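Local coordinates for fatty acid multifunctional protein (atmfp2) (Arabidopsis thaliana, PDB 2WTB) that carries out successive steps of peroxisomal fatty acid beta-oxidation, combining enoyl-CoA hydratase and NAD-dependent 3-hydroxyacyl-CoA dehydrogenase activities in one chain, at residues 506-514 with 561-569; 629-637 with 683-691. All coordinates share one frame; numbering follows the deposited sequence.

Contact 1: 506-514 with 561-569; sequences TQAAMFLVE and RTYKSMIIP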
loop_
_atom_site.group_PDB
_atom_site.type_symbol
_atom_site.label_atom_id
_atom_site.label_comp_id
_atom_site.label_asym_id
_atom_site.label_seq_id
_atom_site.Cartn_x
_atom_site.Cartn_y
_atom_site.Cartn_z
ATOM N N THR A 506 -13.111 17.788 -7.803
ATOM C CA THR A 506 -13.145 18.343 -9.153
ATOM C C THR A 506 -14.065 19.558 -9.291
ATOM O O THR A 506 -13.764 20.488 -10.037
ATOM C CB THR A 506 -13.544 17.273 -10.185
ATOM O OG1 THR A 506 -12.389 16.504 -10.536
ATOM C CG2 THR A 506 -14.109 17.919 -11.438
ATOM N N GLN A 507 -15.184 19.551 -8.577
ATOM C CA GLN A 507 -16.142 20.648 -8.672
ATOM C C GLN A 507 -15.622 21.917 -8.007
ATOM O O GLN A 507 -15.838 23.020 -8.508
ATOM C CB GLN A 507 -17.491 20.241 -8.078
ATOM C CG GLN A 507 -18.186 19.129 -8.848
ATOM C CD GLN A 507 -19.501 18.715 -8.219
ATOM O OE1 GLN A 507 -20.025 19.402 -7.341
ATOM N NE2 GLN A 507 -20.042 17.585 -8.664
ATOM N N ALA A 508 -14.937 21.760 -6.879
ATOM C CA ALA A 508 -14.352 22.900 -6.182
ATOM C C ALA A 508 -13.305 23.561 -7.065
ATOM O O ALA A 508 -13.197 24.786 -7.114
ATOM C CB ALA A 508 -13.734 22.464 -4.870
ATOM N N ALA A 509 -12.533 22.734 -7.761
ATOM C CA ALA A 509 -11.515 23.224 -8.674
ATOM C C ALA A 509 -12.145 24.046 -9.794
ATOM O O ALA A 509 -11.759 25.191 -10.032
ATOM C CB ALA A 509 -10.724 22.063 -9.248
ATOM N N MET A 510 -13.123 23.456 -10.473
ATOM C CA MET A 510 -13.758 24.106 -11.613
ATOM C C MET A 510 -14.498 25.384 -11.232
ATOM O O MET A 510 -14.554 26.327 -12.019
ATOM C CB MET A 510 -14.690 23.139 -12.343
ATOM C CG MET A 510 -13.953 22.050 -13.102
ATOM S SD MET A 510 -14.973 21.232 -14.340
ATOM C CE MET A 510 -13.793 20.077 -15.029
ATOM N N PHE A 511 -15.064 25.416 -10.029
ATOM C CA PHE A 511 -15.714 26.629 -9.543
ATOM C C PHE A 511 -14.692 27.748 -9.393
ATOM O O PHE A 511 -14.974 28.906 -9.697
ATOM C CB PHE A 511 -16.422 26.388 -8.208
ATOM C CG PHE A 511 -16.827 27.655 -7.503
ATOM C CD1 PHE A 511 -16.068 28.155 -6.457
ATOM C CD2 PHE A 511 -17.957 28.354 -7.897
ATOM C CE1 PHE A 511 -16.434 29.326 -5.810
ATOM C CE2 PHE A 511 -18.329 29.525 -7.254
ATOM C CZ PHE A 511 -17.566 30.010 -6.209
ATOM N N LEU A 512 -13.503 27.390 -8.919
ATOM C CA LEU A 512 -12.416 28.348 -8.775
ATOM C C LEU A 512 -11.998 28.885 -10.139
ATOM O O LEU A 512 -11.711 30.074 -10.290
ATOM C CB LEU A 512 -11.219 27.698 -8.079
ATOM C CG LEU A 512 -11.404 27.326 -6.607
ATOM C CD1 LEU A 512 -10.211 26.529 -6.103
ATOM C CD2 LEU A 512 -11.625 28.568 -5.757
ATOM N N VAL A 513 -11.967 28.001 -11.130
ATOM C CA VAL A 513 -11.597 28.382 -12.487
ATOM C C VAL A 513 -12.597 29.365 -13.079
ATOM O O VAL A 513 -12.212 30.387 -13.648
ATOM C CB VAL A 513 -11.462 27.153 -13.410
ATOM C CG1 VAL A 513 -11.745 27.529 -14.853
ATOM C CG2 VAL A 513 -10.077 26.547 -13.275
ATOM N N GLU A 514 -13.883 29.060 -12.938
ATOM C CA GLU A 514 -14.922 29.958 -13.425
ATOM C C GLU A 514 -14.839 31.300 -12.708
ATOM O O GLU A 514 -15.389 32.300 -13.171
ATOM C CB GLU A 514 -16.311 29.339 -13.252
ATOM C CG GLU A 514 -16.591 28.177 -14.193
ATOM C CD GLU A 514 -18.073 27.978 -14.447
ATOM O OE1 GLU A 514 -18.851 28.930 -14.214
ATOM O OE2 GLU A 514 -18.460 26.875 -14.885
ATOM N N ARG A 561 -25.331 20.680 -2.986
ATOM C CA ARG A 561 -23.955 20.541 -2.523
ATOM C C ARG A 561 -23.001 20.345 -3.692
ATOM O O ARG A 561 -21.816 20.081 -3.497
ATOM C CB ARG A 561 -23.832 19.350 -1.571
ATOM C CG ARG A 561 -24.304 19.616 -0.155
ATOM C CD ARG A 561 -24.641 18.313 0.547
ATOM N NE ARG A 561 -23.665 17.266 0.255
ATOM C CZ ARG A 561 -23.844 15.980 0.541
ATOM N NH1 ARG A 561 -24.964 15.579 1.126
ATOM N NH2 ARG A 561 -22.906 15.093 0.239
ATOM N N THR A 562 -23.523 20.467 -4.907
ATOM C CA THR A 562 -22.725 20.219 -6.099
ATOM C C THR A 562 -22.738 21.410 -7.050
ATOM O O THR A 562 -23.608 22.279 -6.965
ATOM C CB THR A 562 -23.210 18.963 -6.855
ATOM O OG1 THR A 562 -24.542 19.175 -7.339
ATOM C CG2 THR A 562 -23.200 17.749 -5.941
ATOM N N TYR A 563 -21.765 21.444 -7.955
ATOM C CA TYR A 563 -21.693 22.490 -8.965
ATOM C C TYR A 563 -21.457 21.901 -10.350
ATOM O O TYR A 563 -20.387 21.361 -10.632
ATOM C CB TYR A 563 -20.590 23.496 -8.631
ATOM C CG TYR A 563 -20.495 24.627 -9.628
ATOM C CD1 TYR A 563 -21.388 25.687 -9.588
ATOM C CD2 TYR A 563 -19.517 24.629 -10.616
ATOM C CE1 TYR A 563 -21.309 26.720 -10.498
ATOM C CE2 TYR A 563 -19.430 25.658 -11.531
ATOM C CZ TYR A 563 -20.328 26.701 -11.468
ATOM O OH TYR A 563 -20.250 27.731 -12.376
ATOM N N LYS A 564 -22.465 22.012 -11.210
ATOM C CA LYS A 564 -22.373 21.500 -12.572
ATOM C C LYS A 564 -21.733 22.525 -13.501
ATOM O O LYS A 564 -22.424 23.338 -14.118
ATOM C CB LYS A 564 -23.757 21.108 -13.093
ATOM N N SER A 565 -20.409 22.484 -13.591
ATOM C CA SER A 565 -19.676 23.385 -14.471
ATOM C C SER A 565 -19.861 22.983 -15.931
ATOM O O SER A 565 -19.610 21.839 -16.309
ATOM C CB SER A 565 -18.190 23.398 -14.108
ATOM O OG SER A 565 -17.467 24.266 -14.961
ATOM N N MET A 566 -20.302 23.932 -16.747
ATOM C CA MET A 566 -20.574 23.663 -18.152
ATOM C C MET A 566 -19.285 23.601 -18.966
ATOM O O MET A 566 -19.318 23.411 -20.183
ATOM C CB MET A 566 -21.511 24.731 -18.723
ATOM C CG MET A 566 -22.347 24.258 -19.900
ATOM S SD MET A 566 -23.539 22.988 -19.430
ATOM C CE MET A 566 -24.584 23.901 -18.297
ATOM N N ILE A 567 -18.150 23.753 -18.289
ATOM C CA ILE A 567 -16.850 23.752 -18.955
ATOM C C ILE A 567 -16.627 22.492 -19.791
ATOM O O ILE A 567 -16.416 22.573 -21.000
ATOM C CB ILE A 567 -15.691 23.911 -17.947
ATOM C CG1 ILE A 567 -15.755 25.283 -17.274
ATOM C CG2 ILE A 567 -14.348 23.724 -18.640
ATOM C CD1 ILE A 567 -14.630 25.533 -16.294
ATOM N N ILE A 568 -16.677 21.332 -19.145
ATOM C CA ILE A 568 -16.454 20.066 -19.838
ATOM C C ILE A 568 -17.414 19.848 -21.011
ATOM O O ILE A 568 -16.972 19.586 -22.129
ATOM C CB ILE A 568 -16.520 18.860 -18.877
ATOM C CG1 ILE A 568 -15.269 18.811 -18.001
ATOM C CG2 ILE A 568 -16.662 17.564 -19.659
ATOM C CD1 ILE A 568 -15.186 17.577 -17.132
ATOM N N PRO A 569 -18.731 19.953 -20.760
ATOM C CA PRO A 569 -19.707 19.739 -21.835
ATOM C C PRO A 569 -19.418 20.598 -23.065
ATOM O O PRO A 569 -19.447 20.091 -24.186
ATOM C CB PRO A 569 -21.029 20.164 -21.190
ATOM C CG PRO A 569 -20.828 19.910 -19.741
ATOM C CD PRO A 569 -19.388 20.242 -19.474
#
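Glu-514 draws the hydroxyls of Tyr-563 and Ser-565 to the helix 498-514. Tyr-563 OH donates to Glu-514 OE1 at 2.6 Å, reaching it from well above the carboxylate plane, while Ser-565 OG gives its proton to the anti lone pair of Glu-514 OE2 at 2.8 Å. With one bond to each oxygen, the carboxylate is fixed in rotation and stands steeply to the tyrosine ring, the planes 70° apart. Two turns earlier, Gln-507 runs extended beyond CG and sets OE1 2.8 Å from Tyr-563 N, a fairly straight bond (160°) whose donor lies above the amide plane. Tyr-563 is thus held at both ends, by its backbone N-H and its phenol, and its CG, anti to the backbone N (chi1 -178°), lays the ring along the helix. There Phe-511 turns an edge toward the tyrosine face in a T-shaped pair, centroids 5.8 Å apart. Where the loop passes into helix 567-572, the Met-510 methyl CE meets Ile-568 CD1 at 3.6 Å, the two side chains crossing at about a right angle, and Val-513 CG1 touches Ile-567 CD1 at 3.8 Å. Ser-565 OG also accepts a weak bond from Ile-567 N (3.4 Å), a cap on the start of helix 567-572. A polar loop leading into a capped helix is thereby fastened along helix 498-514, within the all-helical C-terminal domain of the 3-hydroxyacyl-CoA dehydrogenase family.

Contact 2: 629-637 with 683-691; sequences EMTFFPVVN and IYSRLDEWS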
loop_
_atom_site.group_PDB
_atom_site.type_symbol
_atom_site.label_atom_id
_atom_site.label_comp_id
_atom_site.label_asym_id
_atom_site.label_seq_id
_atom_site.Cartn_x
_atom_site.Cartn_y
_atom_site.Cartn_z
ATOM N N GLU A 629 -6.381 24.125 0.139
ATOM C CA GLU A 629 -7.349 24.192 1.229
ATOM C C GLU A 629 -8.797 24.292 0.753
ATOM O O GLU A 629 -9.700 23.756 1.392
ATOM C CB GLU A 629 -7.016 25.336 2.191
ATOM C CG GLU A 629 -5.842 25.037 3.109
ATOM C CD GLU A 629 -5.818 25.920 4.342
ATOM O OE1 GLU A 629 -6.587 26.903 4.389
ATOM O OE2 GLU A 629 -5.027 25.627 5.266
ATOM N N MET A 630 -9.015 24.975 -0.366
ATOM C CA MET A 630 -10.362 25.137 -0.904
ATOM C C MET A 630 -10.784 23.931 -1.739
ATOM O O MET A 630 -11.962 23.760 -2.057
ATOM C CB MET A 630 -10.468 26.417 -1.741
ATOM C CG MET A 630 -10.217 27.697 -0.960
ATOM S SD MET A 630 -10.705 29.181 -1.865
ATOM C CE MET A 630 -12.487 29.017 -1.840
ATOM N N THR A 631 -9.817 23.092 -2.089
ATOM C CA THR A 631 -10.085 21.934 -2.928
ATOM C C THR A 631 -10.200 20.654 -2.102
ATOM O O THR A 631 -10.846 19.694 -2.519
ATOM C CB THR A 631 -8.987 21.767 -4.004
ATOM O OG1 THR A 631 -8.988 22.910 -4.866
ATOM C CG2 THR A 631 -9.228 20.521 -4.836
ATOM N N PHE A 632 -9.586 20.651 -0.923
ATOM C CA PHE A 632 -9.513 19.439 -0.110
ATOM C C PHE A 632 -10.385 19.464 1.140
ATOM O O PHE A 632 -10.862 18.423 1.589
ATOM C CB PHE A 632 -8.063 19.130 0.259
ATOM C CG PHE A 632 -7.314 18.413 -0.818
ATOM C CD1 PHE A 632 -7.473 17.051 -0.996
ATOM C CD2 PHE A 632 -6.463 19.098 -1.661
ATOM C CE1 PHE A 632 -6.788 16.389 -1.993
ATOM C CE2 PHE A 632 -5.772 18.437 -2.659
ATOM C CZ PHE A 632 -5.935 17.085 -2.827
ATOM N N PHE A 633 -10.587 20.648 1.706
ATOM C CA PHE A 633 -11.437 20.780 2.882
ATOM C C PHE A 633 -12.878 20.351 2.600
ATOM O O PHE A 633 -13.517 19.733 3.451
ATOM C CB PHE A 633 -11.375 22.203 3.444
ATOM C CG PHE A 633 -10.164 22.462 4.296
ATOM C CD1 PHE A 633 -8.983 21.773 4.073
ATOM C CD2 PHE A 633 -10.203 23.404 5.312
ATOM C CE1 PHE A 633 -7.868 22.009 4.852
ATOM C CE2 PHE A 633 -9.088 23.646 6.093
ATOM C CZ PHE A 633 -7.920 22.949 5.863
ATOM N N PRO A 634 -13.397 20.677 1.405
ATOM C CA PRO A 634 -14.714 20.152 1.025
ATOM C C PRO A 634 -14.712 18.626 0.928
ATOM O O PRO A 634 -15.747 18.000 1.153
ATOM C CB PRO A 634 -14.953 20.776 -0.352
ATOM C CG PRO A 634 -14.149 22.027 -0.335
ATOM C CD PRO A 634 -12.915 21.688 0.447
ATOM N N VAL A 635 -13.565 18.040 0.597
ATOM C CA VAL A 635 -13.435 16.585 0.585
ATOM C C VAL A 635 -13.452 16.038 2.012
ATOM O O VAL A 635 -14.091 15.022 2.287
ATOM C CB VAL A 635 -12.156 16.116 -0.137
ATOM C CG1 VAL A 635 -11.921 14.642 0.110
ATOM C CG2 VAL A 635 -12.255 16.394 -1.628
ATOM N N VAL A 636 -12.747 16.713 2.916
ATOM C CA VAL A 636 -12.798 16.362 4.330
ATOM C C VAL A 636 -14.245 16.417 4.791
ATOM O O VAL A 636 -14.741 15.503 5.451
ATOM C CB VAL A 636 -11.980 17.337 5.196
ATOM C CG1 VAL A 636 -12.212 17.054 6.676
ATOM C CG2 VAL A 636 -10.503 17.252 4.855
ATOM N N ASN A 637 -14.917 17.502 4.426
ATOM C CA ASN A 637 -16.316 17.702 4.769
ATOM C C ASN A 637 -17.168 16.506 4.353
ATOM O O ASN A 637 -18.034 16.054 5.103
ATOM C CB ASN A 637 -16.837 18.977 4.105
ATOM C CG ASN A 637 -18.120 19.477 4.726
ATOM O OD1 ASN A 637 -18.482 19.085 5.835
ATOM N ND2 ASN A 637 -18.817 20.355 4.014
ATOM N N ILE A 683 -10.298 23.828 10.179
ATOM C CA ILE A 683 -11.064 23.390 9.014
ATOM C C ILE A 683 -12.510 23.880 9.078
ATOM O O ILE A 683 -13.076 24.304 8.072
ATOM C CB ILE A 683 -11.047 21.852 8.872
ATOM C CG1 ILE A 683 -9.615 21.350 8.694
ATOM C CG2 ILE A 683 -11.913 21.408 7.703
ATOM C CD1 ILE A 683 -9.513 19.859 8.451
ATOM N N TYR A 684 -13.100 23.817 10.267
ATOM C CA TYR A 684 -14.460 24.295 10.478
ATOM C C TYR A 684 -14.551 25.799 10.246
ATOM O O TYR A 684 -15.308 26.259 9.391
ATOM C CB TYR A 684 -14.928 23.947 11.893
ATOM C CG TYR A 684 -16.253 24.563 12.291
ATOM C CD1 TYR A 684 -17.426 24.227 11.627
ATOM C CD2 TYR A 684 -16.333 25.466 13.343
ATOM C CE1 TYR A 684 -18.639 24.783 11.991
ATOM C CE2 TYR A 684 -17.541 26.025 13.716
ATOM C CZ TYR A 684 -18.691 25.680 13.037
ATOM O OH TYR A 684 -19.897 26.235 13.405
ATOM N N SER A 685 -13.767 26.556 11.007
ATOM C CA SER A 685 -13.769 28.012 10.919
ATOM C C SER A 685 -13.532 28.498 9.493
ATOM O O SER A 685 -14.159 29.458 9.041
ATOM C CB SER A 685 -12.709 28.602 11.853
ATOM O OG SER A 685 -12.619 30.009 11.702
ATOM N N ARG A 686 -12.626 27.830 8.788
ATOM C CA ARG A 686 -12.272 28.216 7.428
ATOM C C ARG A 686 -13.357 27.810 6.432
ATOM O O ARG A 686 -13.615 28.519 5.459
ATOM C CB ARG A 686 -10.933 27.587 7.034
ATOM C CG ARG A 686 -10.355 28.098 5.723
ATOM C CD ARG A 686 -9.502 29.347 5.919
ATOM N NE ARG A 686 -10.268 30.469 6.455
ATOM C CZ ARG A 686 -10.255 30.839 7.732
ATOM N NH1 ARG A 686 -9.513 30.178 8.609
ATOM N NH2 ARG A 686 -10.986 31.872 8.132
ATOM N N LEU A 687 -13.992 26.672 6.689
ATOM C CA LEU A 687 -15.004 26.129 5.786
ATOM C C LEU A 687 -16.322 26.890 5.914
ATOM O O LEU A 687 -17.157 26.864 5.009
ATOM C CB LEU A 687 -15.212 24.638 6.061
ATOM C CG LEU A 687 -15.598 23.717 4.900
ATOM C CD1 LEU A 687 -14.976 24.173 3.593
ATOM C CD2 LEU A 687 -15.190 22.284 5.212
ATOM N N ASP A 688 -16.501 27.571 7.042
ATOM C CA ASP A 688 -17.697 28.375 7.266
ATOM C C ASP A 688 -17.555 29.739 6.605
ATOM O O ASP A 688 -18.509 30.265 6.032
ATOM C CB ASP A 688 -17.967 28.543 8.763
ATOM C CG ASP A 688 -19.282 29.247 9.041
ATOM O OD1 ASP A 688 -20.095 29.382 8.102
ATOM O OD2 ASP A 688 -19.506 29.663 10.197
ATOM N N GLU A 689 -16.357 30.310 6.691
ATOM C CA GLU A 689 -16.079 31.592 6.056
ATOM C C GLU A 689 -16.393 31.523 4.568
ATOM O O GLU A 689 -16.853 32.499 3.976
ATOM C CB GLU A 689 -14.618 31.998 6.269
ATOM C CG GLU A 689 -14.258 32.304 7.714
ATOM N N TRP A 690 -16.148 30.362 3.968
ATOM C CA TRP A 690 -16.413 30.173 2.547
ATOM C C TRP A 690 -17.895 29.940 2.283
ATOM O O TRP A 690 -18.441 30.421 1.291
ATOM C CB TRP A 690 -15.590 29.012 1.990
ATOM C CG TRP A 690 -14.115 29.215 2.114
ATOM C CD1 TRP A 690 -13.448 30.406 2.111
ATOM C CD2 TRP A 690 -13.115 28.196 2.233
ATOM N NE1 TRP A 690 -12.097 30.192 2.235
ATOM C CE2 TRP A 690 -11.866 28.843 2.309
ATOM C CE3 TRP A 690 -13.156 26.800 2.287
ATOM C CZ2 TRP A 690 -10.668 28.142 2.436
ATOM C CZ3 TRP A 690 -11.966 26.107 2.415
ATOM C CH2 TRP A 690 -10.740 26.779 2.487
ATOM N N SER A 691 -18.542 29.198 3.175
ATOM C CA SER A 691 -19.972 28.951 3.061
ATOM C C SER A 691 -20.739 30.269 3.067
ATOM O O SER A 691 -21.696 30.444 2.314
ATOM C CB SER A 691 -20.456 28.060 4.203
ATOM O OG SER A 691 -21.843 27.801 4.087
#
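Phe-633 and Ile-683 mark the closest backbone approach of two helices that cross steeply, their segment axes 10.6 Å apart at -108°. The 629-637 segment is kinked where the backbone N of Pro-634, which carries no hydrogen, and that of Val-635 make no hydrogen bond to the preceding turn. Ile-683 lies over one face of the Phe-633 ring: CG1 makes a CH-pi contact, 3.9 Å from the centroid, and CG2 packs 3.6 Å from Phe-633 CD2. A turn on, Leu-687 brings CD2 within 3.5 Å of Phe-633 O and also against Asn-637 CB. Trp-690 sets the CZ3-CH2 edge of its indole against the backbone of helix 624-644 at Glu-629 O (3.4 Å from CH2), with Met-630 CG over one face, 3.7 Å from the six-membered centroid. SD follows above the five-membered ring in a more distant Met-aromatic contact, and the bend about CG-SD (chi3 70°) places CE, 4.2 Å from Trp-690 CE2. The indole's opposite face carries Arg-686 O. Glu-629 OE1 bonds to Tyr-682 OH rather than pairing with Arg-686. Helix 498-514 packs against helix 624-644 through Met-630 and Thr-631, helix 671-678 covers Val-636 and Ile-683, and helix 702-710 adjoins Asn-637 and Tyr-684.

How the contacts relate
Helix 498-514 joins the two contacts: in contact 1 it receives the 561-569 loop, and through Ala-508 and Leu-512 it rests on helix 624-644 of contact 2. Ala-508 CB lies 3.6 Å from Met-630 O, and Leu-512 CD2 is 4.0 Å from Met-630 CE, so the packing is continuous across centres about 16 Å apart. Contact 1 is partly buried and relies on side-chain hydrogen bonds to anchor a loop, with apolar packing beside them. Contact 2 is buried and joins two helices chiefly by apolar and aromatic packing, without hydrogen bonds between the two segments. They follow one another along the chain, and both lie away from the predicted hydratase active-site glutamates.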